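Local coordinates for protein putative dehydrogenase (Pseudarthrobacter phenanthrenivorans, PDB 6A3F) that catalyses the NAD(+)-dependent oxidation of levoglucosan to 3-dehydrolevoglucosan as a homotetramer of the Gfo/Idh/MocA family, at residues Ala150-Thr156 with Thr358-Glu362; Tyr310-Asp314 with Gly352-Gly356. All coordinates share one frame; numbering follows the deposited sequence.

Contact 1: residues Ala150-Thr156 with Thr358-Glu362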
# COMPACT_ATOMS: atom_id res chain seq x y z
N ALA B 150 -20.71 -8.82 -21.83
CA ALA B 150 -20.14 -7.59 -21.19
C ALA B 150 -19.24 -7.94 -20.00
O ALA B 150 -19.55 -7.50 -18.86
CB ALA B 150 -21.27 -6.69 -20.73
N PHE B 151 -18.20 -8.74 -20.23
CA PHE B 151 -17.13 -8.92 -19.22
C PHE B 151 -16.16 -7.72 -19.36
O PHE B 151 -15.00 -7.81 -19.83
CB PHE B 151 -16.46 -10.29 -19.36
CG PHE B 151 -17.31 -11.47 -18.97
CD1 PHE B 151 -17.93 -11.52 -17.73
CD2 PHE B 151 -17.54 -12.51 -19.87
CE1 PHE B 151 -18.72 -12.60 -17.36
CE2 PHE B 151 -18.34 -13.58 -19.51
CZ PHE B 151 -18.94 -13.61 -18.27
N ASN B 152 -16.66 -6.56 -18.99
CA ASN B 152 -16.04 -5.29 -19.29
C ASN B 152 -14.70 -5.14 -18.53
O ASN B 152 -13.81 -4.38 -19.00
CB ASN B 152 -16.99 -4.14 -18.98
CG ASN B 152 -17.32 -4.09 -17.51
OD1 ASN B 152 -17.99 -5.00 -17.04
ND2 ASN B 152 -16.76 -3.10 -16.79
N TYR B 153 -14.55 -5.83 -17.39
CA TYR B 153 -13.39 -5.62 -16.56
C TYR B 153 -12.14 -6.16 -17.22
O TYR B 153 -11.04 -5.69 -16.89
CB TYR B 153 -13.55 -6.23 -15.17
CG TYR B 153 -14.56 -5.54 -14.30
CD1 TYR B 153 -14.38 -4.24 -13.88
CD2 TYR B 153 -15.74 -6.20 -13.95
CE1 TYR B 153 -15.31 -3.62 -13.07
CE2 TYR B 153 -16.69 -5.58 -13.16
CZ TYR B 153 -16.45 -4.30 -12.68
OH TYR B 153 -17.36 -3.66 -11.87
N ARG B 154 -12.25 -7.06 -18.20
CA ARG B 154 -11.02 -7.50 -18.87
C ARG B 154 -10.43 -6.39 -19.77
O ARG B 154 -9.28 -6.54 -20.20
CB ARG B 154 -11.25 -8.80 -19.63
CG ARG B 154 -11.98 -8.63 -20.95
CD ARG B 154 -11.54 -9.54 -22.09
NE ARG B 154 -11.95 -10.94 -21.94
CZ ARG B 154 -11.85 -11.87 -22.90
NH1 ARG B 154 -11.36 -11.54 -24.08
NH2 ARG B 154 -12.20 -13.12 -22.67
N ARG B 155 -11.18 -5.31 -20.05
CA ARG B 155 -10.72 -4.21 -20.84
C ARG B 155 -10.25 -3.06 -19.92
O ARG B 155 -10.03 -1.96 -20.40
CB ARG B 155 -11.79 -3.76 -21.84
CG ARG B 155 -11.81 -4.66 -23.09
CD ARG B 155 -12.95 -4.43 -24.04
NE ARG B 155 -12.64 -5.03 -25.34
CZ ARG B 155 -12.78 -6.30 -25.68
NH1 ARG B 155 -13.27 -7.20 -24.84
NH2 ARG B 155 -12.42 -6.67 -26.92
N THR B 156 -10.09 -3.29 -18.62
CA THR B 156 -9.26 -2.42 -17.80
C THR B 156 -7.84 -2.43 -18.40
O THR B 156 -7.28 -3.51 -18.59
CB THR B 156 -9.19 -2.87 -16.34
OG1 THR B 156 -10.48 -3.10 -15.74
CG2 THR B 156 -8.43 -1.89 -15.46
N THR B 358 -13.78 1.40 -19.12
CA THR B 358 -13.86 -0.00 -19.52
C THR B 358 -15.01 -0.19 -20.51
O THR B 358 -14.89 -0.89 -21.52
CB THR B 358 -14.00 -0.95 -18.32
OG1 THR B 358 -15.32 -0.89 -17.74
CG2 THR B 358 -12.93 -0.68 -17.30
N LYS B 359 -16.11 0.49 -20.25
CA LYS B 359 -17.27 0.41 -21.18
C LYS B 359 -16.99 1.12 -22.51
O LYS B 359 -17.49 0.69 -23.57
CB LYS B 359 -18.53 1.00 -20.52
CG LYS B 359 -19.01 0.30 -19.26
CD LYS B 359 -19.41 -1.17 -19.47
CE LYS B 359 -20.71 -1.34 -20.23
NZ LYS B 359 -20.92 -2.77 -20.55
N ILE B 360 -16.22 2.21 -22.47
CA ILE B 360 -15.83 2.94 -23.67
C ILE B 360 -14.91 2.08 -24.56
O ILE B 360 -15.09 2.02 -25.82
CB ILE B 360 -15.22 4.33 -23.33
CG1 ILE B 360 -16.27 5.29 -22.75
CG2 ILE B 360 -14.59 4.95 -24.56
CD1 ILE B 360 -15.70 6.48 -22.07
N ILE B 361 -13.99 1.38 -23.95
CA ILE B 361 -13.06 0.51 -24.65
C ILE B 361 -13.82 -0.68 -25.23
O ILE B 361 -13.63 -1.06 -26.39
CB ILE B 361 -11.93 0.04 -23.72
CG1 ILE B 361 -11.05 1.21 -23.29
CG2 ILE B 361 -11.07 -1.02 -24.37
CD1 ILE B 361 -10.17 0.87 -22.14
N GLU B 362 -14.69 -1.26 -24.41
CA GLU B 362 -15.58 -2.35 -24.84
C GLU B 362 -16.35 -1.94 -26.10
O GLU B 362 -16.33 -2.68 -27.12
CB GLU B 362 -16.48 -2.72 -23.66
CG GLU B 362 -17.42 -3.90 -23.90
CD GLU B 362 -18.30 -4.14 -22.69
OE1 GLU B 362 -19.04 -3.19 -22.30
OE2 GLU B 362 -18.22 -5.27 -22.13
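N152 and T358 supply the one hydrogen bond between these segments. The donor is ND2 of N152 and the acceptor OG1 of T358, 2.8 Å apart, with an N-H...O angle of 167° and the hydroxyl oxygen lying in the amide plane. With CG placed between the backbone N and carbonyl carbon (chi1 63°), the asparagine amide turns toward the helix while ND2 also sits 3.9 Å above the centre of the Y153 ring. The threonine hydroxyl is held twice, since OG1 is also bonded to O of Y355, three residues back, and this second grip fixes the acceptor in place.

A salt bridge inside helix 355-371 faces the loop. K359 folds back at chi2 and chi3, bringing NZ within 2.6 Å of OE1 of E362, on the syn side of that oxygen. The other carboxylate oxygen, OE2 of E362, is directed at the loop, 3.2 Å from CA of A150, and the CB of N152 lies over the same carboxylate. The salt bridge thus packs as a unit against the loop. The loop has a charged link of its own, from NE of R155 to D365.

Nonpolar contact falls mostly to R155. Its chain, extended from CG to NE, crosses I361 at a slant and reaches the backbone of E362: CD is 3.4 Å from CA of E362, and CB meets CG2 of I361 at 3.8 Å. Beyond the segments its guanidinium also bonds to the carbonyl of S377. T358 turns its CG2 to OG1 of T156, which in turn bonds to O of Y153.

In this Gfo/Idh/MocA enzyme the loop follows strand 147-149, the last of the parallel Rossmann sheet; within it A150 and N152 bind NADH and Y153 binds levoglucosan, and helix 355-371 packs against it.

Contact 2: residues Tyr310-Asp314 with Gly352-Gly356; sequences YERRD and GIGYG
D314 and I353 bring the two backbones closest, with CA atoms 6.0 Å apart, where the irregular turn 310-314 meets the extended approach to a helix.

Both polar groups of the I353 backbone are taken by consecutive residues of the turn. The N-H of I353 is accepted by OD1 of D314 at 2.9 Å, through the syn lone pair and with an angle of 156°. The carbonyl O of I353 receives NH1 of R313, also at 2.9 Å and nearly straight (162°); the donor lies in the carbonyl plane and the oxygen close to the guanidinium plane. CD of R313 passes the same oxygen at 3.2 Å, and the bend at chi3 (68°) then sets NE over one face of the Y310 ring, offset toward its rim. A weak bond from NH2 of R313 to O of Y310 adds to the hold on the guanidinium.

The isoleucine side chain lies near the acid, with CG1 of I353 3.4 Å from OD1 of D314. Y310, meanwhile, extends its hydroxyl across to CA of Y355 at 3.5 Å, the oxygen being bonded to the carbonyl of L351 of the second subunit. Outside the two segments, R313 pairs with D314 of the second subunit and D314 with R313 of the second subunit, reciprocal salt bridges that tie the turn to that neighbour in the tetramer.

In the fold, 310-314 is the turn of the hairpin between strands 304-309 and 315-320 of the mixed sheet, and 352-356 leads into helix 355-371, whose NADH-binding Y355 lies beside N152.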
# COMPACT_ATOMS: atom_id res chain seq x y z
N TYR B 310 -8.60 -4.32 -8.82
CA TYR B 310 -9.49 -3.38 -9.48
C TYR B 310 -9.84 -2.18 -8.57
O TYR B 310 -10.14 -1.10 -9.07
CB TYR B 310 -10.79 -4.03 -9.99
CG TYR B 310 -11.61 -3.04 -10.76
CD1 TYR B 310 -11.40 -2.83 -12.11
CD2 TYR B 310 -12.60 -2.29 -10.14
CE1 TYR B 310 -12.11 -1.88 -12.82
CE2 TYR B 310 -13.26 -1.27 -10.80
CZ TYR B 310 -13.04 -1.10 -12.16
OH TYR B 310 -13.73 -0.17 -12.83
N GLU B 311 -9.82 -2.31 -7.25
CA GLU B 311 -10.05 -1.12 -6.40
C GLU B 311 -8.96 -0.06 -6.63
O GLU B 311 -9.16 1.14 -6.29
CB GLU B 311 -10.13 -1.49 -4.93
CG GLU B 311 -11.34 -2.38 -4.64
CD GLU B 311 -11.73 -2.59 -3.18
OE1 GLU B 311 -10.82 -2.58 -2.34
OE2 GLU B 311 -12.97 -2.71 -2.89
N ARG B 312 -7.80 -0.50 -7.15
CA ARG B 312 -6.70 0.36 -7.60
C ARG B 312 -6.39 0.07 -9.09
O ARG B 312 -5.25 -0.32 -9.48
CB ARG B 312 -5.50 0.11 -6.70
CG ARG B 312 -5.62 0.65 -5.29
CD ARG B 312 -4.47 0.21 -4.41
NE ARG B 312 -4.69 0.80 -3.08
CZ ARG B 312 -3.96 0.51 -2.02
NH1 ARG B 312 -3.12 -0.52 -2.09
NH2 ARG B 312 -4.06 1.21 -0.90
N ARG B 313 -7.39 0.26 -9.91
CA ARG B 313 -7.37 -0.30 -11.28
C ARG B 313 -6.32 0.36 -12.19
O ARG B 313 -5.97 -0.25 -13.20
CB ARG B 313 -8.73 -0.15 -11.96
CG ARG B 313 -9.15 1.26 -12.33
CD ARG B 313 -10.65 1.42 -12.38
NE ARG B 313 -11.17 1.30 -11.03
CZ ARG B 313 -10.96 2.20 -10.08
NH1 ARG B 313 -10.71 3.46 -10.42
NH2 ARG B 313 -11.09 1.85 -8.80
N ASP B 314 -5.84 1.55 -11.86
CA ASP B 314 -4.79 2.19 -12.63
C ASP B 314 -3.45 1.48 -12.58
O ASP B 314 -2.56 1.79 -13.41
CB ASP B 314 -4.57 3.64 -12.19
CG ASP B 314 -5.79 4.53 -12.46
OD1 ASP B 314 -5.98 4.94 -13.61
OD2 ASP B 314 -6.53 4.84 -11.47
N GLY B 352 -6.50 9.00 -14.49
CA GLY B 352 -7.52 8.26 -13.71
C GLY B 352 -8.46 7.50 -14.62
O GLY B 352 -9.17 8.13 -15.43
N ILE B 353 -8.40 6.18 -14.52
CA ILE B 353 -9.34 5.24 -15.16
C ILE B 353 -10.44 4.91 -14.12
O ILE B 353 -10.13 4.52 -13.03
CB ILE B 353 -8.59 3.97 -15.58
CG1 ILE B 353 -7.45 4.23 -16.58
CG2 ILE B 353 -9.56 2.91 -16.08
CD1 ILE B 353 -7.89 4.83 -17.90
N GLY B 354 -11.69 5.09 -14.51
CA GLY B 354 -12.85 4.58 -13.79
C GLY B 354 -13.62 3.53 -14.60
O GLY B 354 -13.17 2.96 -15.62
N TYR B 355 -14.81 3.22 -14.11
CA TYR B 355 -15.60 2.16 -14.68
C TYR B 355 -15.95 2.49 -16.14
O TYR B 355 -16.01 1.62 -16.95
CB TYR B 355 -16.91 2.02 -13.89
CG TYR B 355 -17.81 0.89 -14.33
CD1 TYR B 355 -17.61 -0.41 -13.88
CD2 TYR B 355 -18.85 1.12 -15.22
CE1 TYR B 355 -18.41 -1.45 -14.35
CE2 TYR B 355 -19.68 0.09 -15.66
CZ TYR B 355 -19.46 -1.20 -15.21
OH TYR B 355 -20.33 -2.18 -15.61
N GLY B 356 -16.25 3.75 -16.39
CA GLY B 356 -16.71 4.21 -17.68
C GLY B 356 -15.73 3.88 -18.79
O GLY B 356 -16.15 3.45 -19.88

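Both contacts are buried, yet they differ in depth and partners. Contact 1 has its centre about 8 Å from that of the chain, contact 2 about 15 Å, and the second subunit is within reach of all ten residues of contact 2. Helix 355-371 serves both: the residues leading into it meet the hairpin turn, its first turns the Rossmann loop. Chemistry follows place. In contact 1 one side-chain hydrogen bond is joined by aliphatic packing and a salt bridge within the helix; toward the interface, side chains seize backbone groups and salt bridges cross between subunits. The contacts touch directly, N152 and Y153 meeting Y355 and Y310, an example of cofactor, substrate and assembly elements converging around the beginning of one helix.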